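Local structure of phosphoribulokinase 1 (Rhodobacter sphaeroides, 1A7J) at residues A[248-253]-A[265-270]; A[254-257]-A[261-264]. The protein catalyses the ATP-dependent phosphorylation of D-ribulose 5-phosphate to D-ribulose 1,5-bisphosphate in the Calvin cycle. One frame throughout, in Å; residues are numbered along the deposited sequence.

Contact 1: A[248-253]-A[265-270]; sequences SMIHGS and GNKLDL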
loop_
_atom_site.group_PDB
_atom_site.type_symbol
_atom_site.label_atom_id
_atom_site.label_comp_id
_atom_site.label_asym_id
_atom_site.label_seq_id
_atom_site.Cartn_x
_atom_site.Cartn_y
_atom_site.Cartn_z
ATOM N N SER A 248 -19.868 -10.894 -15.090
ATOM C CA SER A 248 -21.238 -10.463 -15.341
ATOM C C SER A 248 -21.459 -9.129 -14.684
ATOM O O SER A 248 -22.131 -8.261 -15.228
ATOM C CB SER A 248 -22.236 -11.450 -14.756
ATOM O OG SER A 248 -22.908 -12.164 -15.770
ATOM N N MET A 249 -20.935 -8.982 -13.480
ATOM C CA MET A 249 -21.242 -7.816 -12.704
ATOM C C MET A 249 -20.389 -6.647 -13.168
ATOM O O MET A 249 -20.916 -5.633 -13.599
ATOM C CB MET A 249 -21.029 -8.111 -11.219
ATOM C CG MET A 249 -22.000 -9.143 -10.659
ATOM S SD MET A 249 -23.629 -8.506 -10.314
ATOM C CE MET A 249 -23.274 -7.375 -9.093
ATOM N N ILE A 250 -19.079 -6.838 -13.226
ATOM C CA ILE A 250 -18.224 -5.787 -13.723
ATOM C C ILE A 250 -18.277 -5.725 -15.221
ATOM O O ILE A 250 -17.788 -6.603 -15.919
ATOM C CB ILE A 250 -16.790 -5.971 -13.299
ATOM C CG1 ILE A 250 -16.719 -6.104 -11.773
ATOM C CG2 ILE A 250 -15.987 -4.758 -13.765
ATOM C CD1 ILE A 250 -15.441 -6.668 -11.288
ATOM N N HIS A 251 -18.905 -4.680 -15.720
ATOM C CA HIS A 251 -19.083 -4.542 -17.138
ATOM C C HIS A 251 -17.778 -4.199 -17.823
ATOM O O HIS A 251 -17.226 -3.133 -17.601
ATOM C CB HIS A 251 -20.101 -3.457 -17.405
ATOM C CG HIS A 251 -20.334 -3.211 -18.855
ATOM N ND1 HIS A 251 -19.979 -2.028 -19.472
ATOM C CD2 HIS A 251 -20.866 -4.002 -19.819
ATOM C CE1 HIS A 251 -20.287 -2.098 -20.756
ATOM N NE2 HIS A 251 -20.823 -3.286 -20.994
ATOM N N GLY A 252 -17.400 -5.009 -18.795
ATOM C CA GLY A 252 -16.236 -4.696 -19.592
ATOM C C GLY A 252 -15.060 -5.623 -19.318
ATOM O O GLY A 252 -14.013 -5.519 -19.972
ATOM N N SER A 253 -15.231 -6.534 -18.363
ATOM C CA SER A 253 -14.147 -7.366 -17.904
ATOM C C SER A 253 -14.074 -8.667 -18.676
ATOM O O SER A 253 -15.043 -9.093 -19.291
ATOM C CB SER A 253 -14.346 -7.660 -16.437
ATOM O OG SER A 253 -15.579 -8.310 -16.262
ATOM N N GLY A 265 -10.262 0.369 -15.772
ATOM C CA GLY A 265 -9.653 1.067 -14.640
ATOM C C GLY A 265 -10.589 1.990 -13.897
ATOM O O GLY A 265 -10.393 2.295 -12.727
ATOM N N ASN A 266 -11.643 2.405 -14.583
ATOM C CA ASN A 266 -12.689 3.214 -13.989
ATOM C C ASN A 266 -13.655 2.391 -13.151
ATOM O O ASN A 266 -14.538 2.958 -12.509
ATOM C CB ASN A 266 -13.446 3.984 -15.068
ATOM C CG ASN A 266 -13.849 3.110 -16.232
ATOM O OD1 ASN A 266 -13.006 2.686 -17.033
ATOM N ND2 ASN A 266 -15.142 2.839 -16.349
ATOM N N LYS A 267 -13.353 1.100 -12.989
ATOM C CA LYS A 267 -14.210 0.167 -12.250
ATOM C C LYS A 267 -13.496 -0.579 -11.132
ATOM O O LYS A 267 -14.003 -1.573 -10.628
ATOM C CB LYS A 267 -14.835 -0.855 -13.203
ATOM C CG LYS A 267 -16.353 -0.739 -13.340
ATOM C CD LYS A 267 -16.745 -0.681 -14.792
ATOM C CE LYS A 267 -18.248 -0.459 -14.936
ATOM N NZ LYS A 267 -18.641 0.929 -14.638
ATOM N N LEU A 268 -12.345 -0.073 -10.709
ATOM C CA LEU A 268 -11.666 -0.606 -9.543
ATOM C C LEU A 268 -12.544 -0.597 -8.280
ATOM O O LEU A 268 -12.703 -1.628 -7.608
ATOM C CB LEU A 268 -10.396 0.209 -9.297
ATOM C CG LEU A 268 -9.461 -0.248 -8.171
ATOM C CD1 LEU A 268 -9.088 -1.705 -8.347
ATOM C CD2 LEU A 268 -8.215 0.629 -8.159
ATOM N N ASP A 269 -13.053 0.582 -7.922
ATOM C CA ASP A 269 -13.895 0.729 -6.747
ATOM C C ASP A 269 -15.015 -0.324 -6.674
ATOM O O ASP A 269 -15.320 -0.814 -5.591
ATOM C CB ASP A 269 -14.485 2.141 -6.689
ATOM C CG ASP A 269 -15.510 2.302 -5.575
ATOM O OD1 ASP A 269 -15.099 2.487 -4.411
ATOM O OD2 ASP A 269 -16.730 2.228 -5.859
ATOM N N LEU A 270 -15.641 -0.667 -7.800
ATOM C CA LEU A 270 -16.706 -1.687 -7.793
ATOM C C LEU A 270 -16.204 -3.142 -7.711
ATOM O O LEU A 270 -16.890 -4.014 -7.155
ATOM C CB LEU A 270 -17.587 -1.534 -9.038
ATOM C CG LEU A 270 -18.846 -2.392 -9.158
ATOM C CD1 LEU A 270 -19.763 -2.167 -7.970
ATOM C CD2 LEU A 270 -19.573 -2.024 -10.421
#

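Contact 2: A[254-257]-A[261-264]; sequences WMSR and IVVP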
loop_
_atom_site.group_PDB
_atom_site.type_symbol
_atom_site.label_atom_id
_atom_site.label_comp_id
_atom_site.label_asym_id
_atom_site.label_seq_id
_atom_site.Cartn_x
_atom_site.Cartn_y
_atom_site.Cartn_z
ATOM N N TRP A 254 -12.879 -9.237 -18.707
ATOM C CA TRP A 254 -12.618 -10.533 -19.314
ATOM C C TRP A 254 -11.506 -11.206 -18.539
ATOM O O TRP A 254 -10.890 -10.583 -17.668
ATOM C CB TRP A 254 -12.184 -10.351 -20.757
ATOM C CG TRP A 254 -10.785 -9.875 -20.901
ATOM C CD1 TRP A 254 -9.698 -10.630 -21.230
ATOM C CD2 TRP A 254 -10.358 -8.509 -20.962
ATOM N NE1 TRP A 254 -8.634 -9.827 -21.539
ATOM C CE2 TRP A 254 -9.011 -8.517 -21.371
ATOM C CE3 TRP A 254 -10.991 -7.293 -20.744
ATOM C CZ2 TRP A 254 -8.291 -7.344 -21.567
ATOM C CZ3 TRP A 254 -10.280 -6.132 -20.942
ATOM C CH2 TRP A 254 -8.940 -6.165 -21.354
ATOM N N MET A 255 -11.229 -12.464 -18.864
ATOM C CA MET A 255 -10.240 -13.233 -18.128
ATOM C C MET A 255 -9.006 -13.330 -18.981
ATOM O O MET A 255 -9.111 -13.528 -20.189
ATOM C CB MET A 255 -10.755 -14.643 -17.824
ATOM C CG MET A 255 -12.066 -14.720 -17.038
ATOM S SD MET A 255 -11.981 -14.340 -15.260
ATOM C CE MET A 255 -10.490 -15.148 -14.838
ATOM N N SER A 256 -7.837 -13.155 -18.374
ATOM C CA SER A 256 -6.606 -13.339 -19.106
ATOM C C SER A 256 -5.911 -14.661 -18.790
ATOM O O SER A 256 -5.185 -15.195 -19.641
ATOM C CB SER A 256 -5.638 -12.157 -18.904
ATOM O OG SER A 256 -5.838 -11.438 -17.701
ATOM N N ARG A 257 -6.037 -15.135 -17.549
ATOM C CA ARG A 257 -5.578 -16.473 -17.154
ATOM C C ARG A 257 -6.718 -17.085 -16.352
ATOM O O ARG A 257 -7.728 -16.423 -16.111
ATOM C CB ARG A 257 -4.300 -16.417 -16.290
ATOM C CG ARG A 257 -3.130 -15.681 -16.934
ATOM C CD ARG A 257 -1.902 -16.532 -17.165
ATOM N NE ARG A 257 -0.797 -16.025 -16.365
ATOM C CZ ARG A 257 0.287 -15.414 -16.841
ATOM N NH1 ARG A 257 0.524 -15.339 -18.147
ATOM N NH2 ARG A 257 1.176 -14.915 -15.991
ATOM N N ILE A 261 -8.567 -11.622 -13.428
ATOM C CA ILE A 261 -9.584 -10.923 -14.193
ATOM C C ILE A 261 -9.045 -9.543 -14.558
ATOM O O ILE A 261 -8.379 -8.905 -13.730
ATOM C CB ILE A 261 -10.891 -10.801 -13.356
ATOM C CG1 ILE A 261 -12.026 -10.178 -14.192
ATOM C CG2 ILE A 261 -10.629 -10.004 -12.130
ATOM C CD1 ILE A 261 -13.429 -10.336 -13.589
ATOM N N VAL A 262 -9.191 -9.143 -15.822
ATOM C CA VAL A 262 -8.868 -7.768 -16.206
ATOM C C VAL A 262 -10.122 -6.896 -16.213
ATOM O O VAL A 262 -11.142 -7.267 -16.763
ATOM C CB VAL A 262 -8.182 -7.697 -17.585
ATOM C CG1 VAL A 262 -7.698 -6.297 -17.840
ATOM C CG2 VAL A 262 -7.019 -8.661 -17.626
ATOM N N VAL A 263 -10.019 -5.711 -15.641
ATOM C CA VAL A 263 -11.182 -4.918 -15.322
ATOM C C VAL A 263 -10.899 -3.477 -15.740
ATOM O O VAL A 263 -9.843 -2.954 -15.421
ATOM C CB VAL A 263 -11.417 -5.070 -13.807
ATOM C CG1 VAL A 263 -11.557 -3.750 -13.104
ATOM C CG2 VAL A 263 -12.640 -5.933 -13.571
ATOM N N PRO A 264 -11.764 -2.844 -16.556
ATOM C CA PRO A 264 -11.525 -1.429 -16.845
ATOM C C PRO A 264 -11.164 -0.606 -15.609
ATOM O O PRO A 264 -11.739 -0.815 -14.548
ATOM C CB PRO A 264 -12.838 -0.970 -17.461
ATOM C CG PRO A 264 -13.669 -2.215 -17.644
ATOM C CD PRO A 264 -12.777 -3.384 -17.459
#

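Contact 1: A[248-253]-A[265-270]
Lys267 runs its aliphatic chain alongside Ile250 and on past the backbone of His251, joining the end of helix 243-249 to the start of helix 268-284 at one margin of the P-loop kinase fold. The two segments are not strand partners: Ile250 is the first residue to leave the helical conformation, Lys267 holds the N-cap position of the next helix, and their CA atoms stand 7.3 Å apart. Followed outward, Lys267 begins with CB and CG, both against the CG2 methyl of Ile250; CG lies 4.1 Å from that CG2. That methyl is the branch of Ile250 anti to its backbone N, while CG1 lies beside the N, and the two side chains run past one another in opposite directions. Farther along, CD of Lys267 comes to 3.8 Å from the carbonyl O of His251, and CE passes 4.3 Å from the CB of His251. The chain is bent at chi2 (129°), between the part that meets Ile250 and the CD that meets His251 O, and again at chi4 (75°) before NZ. At the tip, NZ stays 5.8 Å from ND1 of His251, too far for a direct bond. Around them, Ile250 also packs on Ala271 and Leu274 of helix 268-284. The chain leaves through a type II turn from Ile250 to Ser253, in which Gly252 has phi at 109°, where a CB would be pressed against the carbonyl O of His251. The turn is fastened by its last side chain: OG of Ser253 donates to the carbonyl O of Ile250 at 2.8 Å.

Contact 2: A[254-257]-A[261-264]
One face of the Trp254 indole is packed by Val262, its partner across an antiparallel beta hairpin that ends the mixed sheet, with strand 254-257 outermost within the chain. CB of Val262 stands 3.9 Å from the centroid of the six-membered ring and only 7° off its normal, a CH-pi contact made squarely over the face. CG1 leans toward the far end of the same ring, 3.7 Å from CH2, and on the ring's rim CE3 of Trp254 comes to 4.0 Å from the carbonyl O of Val262, a contact and not a bond. Trp254 reaches this place because its CG sits in the crowded position between backbone N and carbonyl carbon (chi1 76°), bringing the indole alongside the valine, with both side chains pointing the same way. With a glycine in place of Val262, CB and CG1 would be gone, and the six-membered ring would probably lose its packing on that face and be freer to turn. The backbones of these two residues form a hydrogen-bonded pair: Val262 N donates to Trp254 O at 2.9 Å, nearly along the C=O axis, whereas Trp254 N reaches Val262 O at a longer 3.3 Å, within the carbonyl plane. On the other face of the sheet is the non-hydrogen-bonded pair Met255 and Ile261, whose CA atoms are 4.6 Å apart. Ile261 is buried, packing on Ile233 of strand 229-235, the neighbour on the other side of 260-264, and on Leu246 and Thr247 of helix 243-249; Met255 also touches Phe243 of that helix. Met255 bends at chi2 and chi3 and crosses Ile261 obliquely, and its SD comes to 4.2 Å from the CB of Ile261.

In the fold
Contact 2 is the hairpin, and contact 1 brings together the chain entering and leaving it: helix 243-249 leads into strand 254-257, and strand 260-264 leads out to helix 268-284. Their centres are 10 Å apart and they touch directly. CG2 of Ile250 lies 3.6 Å from CG2 of Val263, and the carbonyl O of His251 is 3.7 Å from CG of Pro264, so the turn rests against the inner hairpin strand. Contact 1 lies nearer the nucleotide region, the Lys267 side chain being about 11 Å from that of Thr20 in the predicted ATP site; contact 2 is away from the annotated sites.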